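Local structure of Lmo0181 protein (Listeria monocytogenes serovar 1/2a, 5F7V) at residues Lys27-Met32 and Ile313-Trp319. The protein binds the cyclic glucan cycloalternan as the substrate-binding lipoprotein of an ABC transporter, probably delivering it for uptake into the cell. Numbering follows the deposited sequence.
Sequences KALDEM and IRIDNNW
Met32 reaches from helix 27-39 across to the indole of Trp319. CB leaves the helix with CG anti to the carbonyl carbon (chi1 -68°); CG then lies 4.0 Å from both CG2 and CD1 of Ile313. Beyond CG the chain runs extended, bringing SD to 3.7 Å from CZ3 of Trp319 in an oblique Met-aromatic contact. The tip, CE, settles 3.4 Å from the same CZ3 and also meets CB of Arg314, a place where an unbranched, flexible thioether fits well. Small Ala28 lets the helices come close, its CA 6.2 Å from Ile313 CA; its CB also lies 3.6 Å from Trp319 CE3. Branched Ile313 offers CG1 and CD1 to the aliphatic part of Glu31. In this periplasmic-binding-protein fold, helix 308-316 ends in a Schellman motif with Asn318 as the C-prime residue of positive phi, and the Trp319 side chain beyond it comes within about 6 Å of a bound glucose without touching that sugar. Arg314 NH2 sits 3.2 Å above the centre of the indole while donating to Trp319 O, and NH1 forms a salt bridge with Glu125, so the guanidinium is held from two directions. An amide suits Asn317 because it donates and accepts at once: ND2 is pinned to Ile313 O, which also accepts from Asn317 N on its other face, while OD1 presents a lone pair to NZ of the long Lys27 chain, 2.9 Å away.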
loop_
_atom_site.group_PDB
_atom_site.type_symbol
_atom_site.label_atom_id
_atom_site.label_comp_id
_atom_site.label_asym_id
_atom_site.label_seq_id
_atom_site.Cartn_x
_atom_site.Cartn_y
_atom_site.Cartn_z
ATOM N N LYS A 27 -5.378 17.787 -5.465
ATOM C CA LYS A 27 -5.866 18.078 -6.811
ATOM C C LYS A 27 -6.913 17.072 -7.309
ATOM O O LYS A 27 -8.057 17.434 -7.607
ATOM C CB LYS A 27 -4.676 18.216 -7.771
ATOM C CG LYS A 27 -4.978 18.310 -9.257
ATOM C CD LYS A 27 -3.696 18.538 -10.049
ATOM C CE LYS A 27 -3.996 18.808 -11.511
ATOM N NZ LYS A 27 -4.772 17.703 -12.135
ATOM N N ALA A 28 -6.522 15.811 -7.397
ATOM C CA ALA A 28 -7.407 14.806 -7.955
ATOM C C ALA A 28 -8.675 14.642 -7.116
ATOM O O ALA A 28 -9.792 14.623 -7.660
ATOM C CB ALA A 28 -6.694 13.477 -8.046
ATOM N N LEU A 29 -8.529 14.578 -5.801
ATOM C CA LEU A 29 -9.708 14.333 -4.981
ATOM C C LEU A 29 -10.659 15.520 -5.056
ATOM O O LEU A 29 -11.877 15.326 -5.133
ATOM C CB LEU A 29 -9.330 14.052 -3.528
ATOM C CG LEU A 29 -10.513 13.769 -2.582
ATOM C CD1 LEU A 29 -11.444 12.648 -2.993
ATOM C CD2 LEU A 29 -9.913 13.536 -1.204
ATOM N N ASP A 30 -10.129 16.731 -5.022
ATOM C CA ASP A 30 -10.986 17.918 -5.147
ATOM C C ASP A 30 -11.785 17.915 -6.461
ATOM O O ASP A 30 -12.980 18.247 -6.453
ATOM C CB ASP A 30 -10.198 19.213 -4.999
ATOM C CG ASP A 30 -9.607 19.437 -3.590
ATOM O OD1 ASP A 30 -9.955 18.673 -2.675
ATOM O OD2 ASP A 30 -8.798 20.373 -3.389
ATOM N N GLU A 31 -11.153 17.528 -7.561
ATOM C CA GLU A 31 -11.844 17.438 -8.835
ATOM C C GLU A 31 -12.910 16.353 -8.807
ATOM O O GLU A 31 -13.996 16.578 -9.314
ATOM C CB GLU A 31 -10.858 17.165 -9.958
ATOM C CG GLU A 31 -11.465 17.489 -11.302
ATOM C CD GLU A 31 -10.523 17.231 -12.458
ATOM O OE1 GLU A 31 -9.313 16.976 -12.233
ATOM O OE2 GLU A 31 -11.070 17.308 -13.587
ATOM N N MET A 32 -12.639 15.207 -8.186
ATOM C CA MET A 32 -13.675 14.193 -8.034
ATOM C C MET A 32 -14.877 14.693 -7.229
ATOM O O MET A 32 -16.010 14.459 -7.625
ATOM C CB MET A 32 -13.100 12.964 -7.363
ATOM C CG MET A 32 -12.096 12.243 -8.240
ATOM S SD MET A 32 -11.461 10.822 -7.349
ATOM C CE MET A 32 -10.196 10.246 -8.464
ATOM N N ILE A 313 -10.109 11.043 -13.961
ATOM C CA ILE A 313 -9.337 11.943 -13.113
ATOM C C ILE A 313 -8.193 11.196 -12.432
ATOM O O ILE A 313 -7.075 11.691 -12.387
ATOM C CB ILE A 313 -10.236 12.637 -12.079
ATOM C CG1 ILE A 313 -11.218 13.620 -12.735
ATOM C CG2 ILE A 313 -9.420 13.361 -11.017
ATOM C CD1 ILE A 313 -12.378 13.959 -11.817
ATOM N N ARG A 314 -8.517 10.021 -11.908
ATOM C CA ARG A 314 -7.544 9.213 -11.215
ATOM C C ARG A 314 -6.374 8.877 -12.137
ATOM O O ARG A 314 -5.229 8.977 -11.737
ATOM C CB ARG A 314 -8.246 7.957 -10.706
ATOM C CG ARG A 314 -7.307 7.130 -9.877
ATOM C CD ARG A 314 -8.008 6.037 -9.123
ATOM N NE ARG A 314 -8.876 6.501 -8.057
ATOM C CZ ARG A 314 -8.490 6.768 -6.816
ATOM N NH1 ARG A 314 -9.428 7.107 -5.954
ATOM N NH2 ARG A 314 -7.222 6.657 -6.437
ATOM N N ILE A 315 -6.700 8.381 -13.324
ATOM C CA ILE A 315 -5.718 8.047 -14.333
ATOM C C ILE A 315 -4.863 9.255 -14.696
ATOM O O ILE A 315 -3.627 9.173 -14.735
ATOM C CB ILE A 315 -6.400 7.400 -15.560
ATOM C CG1 ILE A 315 -6.971 6.007 -15.273
ATOM C CG2 ILE A 315 -5.464 7.401 -16.772
ATOM C CD1 ILE A 315 -5.966 4.880 -15.124
ATOM N N ASP A 316 -5.525 10.367 -14.955
ATOM C CA ASP A 316 -4.772 11.568 -15.325
ATOM C C ASP A 316 -3.763 12.022 -14.283
ATOM O O ASP A 316 -2.720 12.582 -14.634
ATOM C CB ASP A 316 -5.726 12.737 -15.608
ATOM C CG ASP A 316 -5.010 13.881 -16.267
ATOM O OD1 ASP A 316 -4.366 13.668 -17.316
ATOM O OD2 ASP A 316 -5.073 14.988 -15.695
ATOM N N ASN A 317 -4.070 11.766 -13.022
ATOM C CA ASN A 317 -3.214 12.157 -11.911
ATOM C C ASN A 317 -2.274 11.071 -11.390
ATOM O O ASN A 317 -1.606 11.303 -10.375
ATOM C CB ASN A 317 -4.109 12.729 -10.800
ATOM C CG ASN A 317 -4.656 14.085 -11.191
ATOM O OD1 ASN A 317 -3.929 15.093 -11.179
ATOM N ND2 ASN A 317 -5.888 14.118 -11.662
ATOM N N ASN A 318 -2.215 9.918 -12.060
ATOM C CA ASN A 318 -1.388 8.783 -11.648
ATOM C C ASN A 318 -1.711 8.322 -10.240
ATOM O O ASN A 318 -0.829 7.788 -9.566
ATOM C CB ASN A 318 0.100 9.113 -11.732
ATOM C CG ASN A 318 0.545 9.449 -13.133
ATOM O OD1 ASN A 318 0.421 8.630 -14.041
ATOM N ND2 ASN A 318 1.094 10.643 -13.310
ATOM N N TRP A 319 -2.949 8.521 -9.789
ATOM C CA TRP A 319 -3.304 8.307 -8.380
ATOM C C TRP A 319 -3.703 6.865 -8.153
ATOM O O TRP A 319 -4.867 6.513 -8.112
ATOM C CB TRP A 319 -4.352 9.323 -7.952
ATOM C CG TRP A 319 -4.778 9.159 -6.529
ATOM C CD1 TRP A 319 -4.099 8.542 -5.515
ATOM C CD2 TRP A 319 -6.020 9.602 -5.982
ATOM N NE1 TRP A 319 -4.851 8.604 -4.377
ATOM C CE2 TRP A 319 -6.041 9.236 -4.628
ATOM C CE3 TRP A 319 -7.125 10.280 -6.510
ATOM C CZ2 TRP A 319 -7.144 9.508 -3.809
ATOM C CZ3 TRP A 319 -8.197 10.558 -5.673
ATOM C CH2 TRP A 319 -8.197 10.173 -4.342
#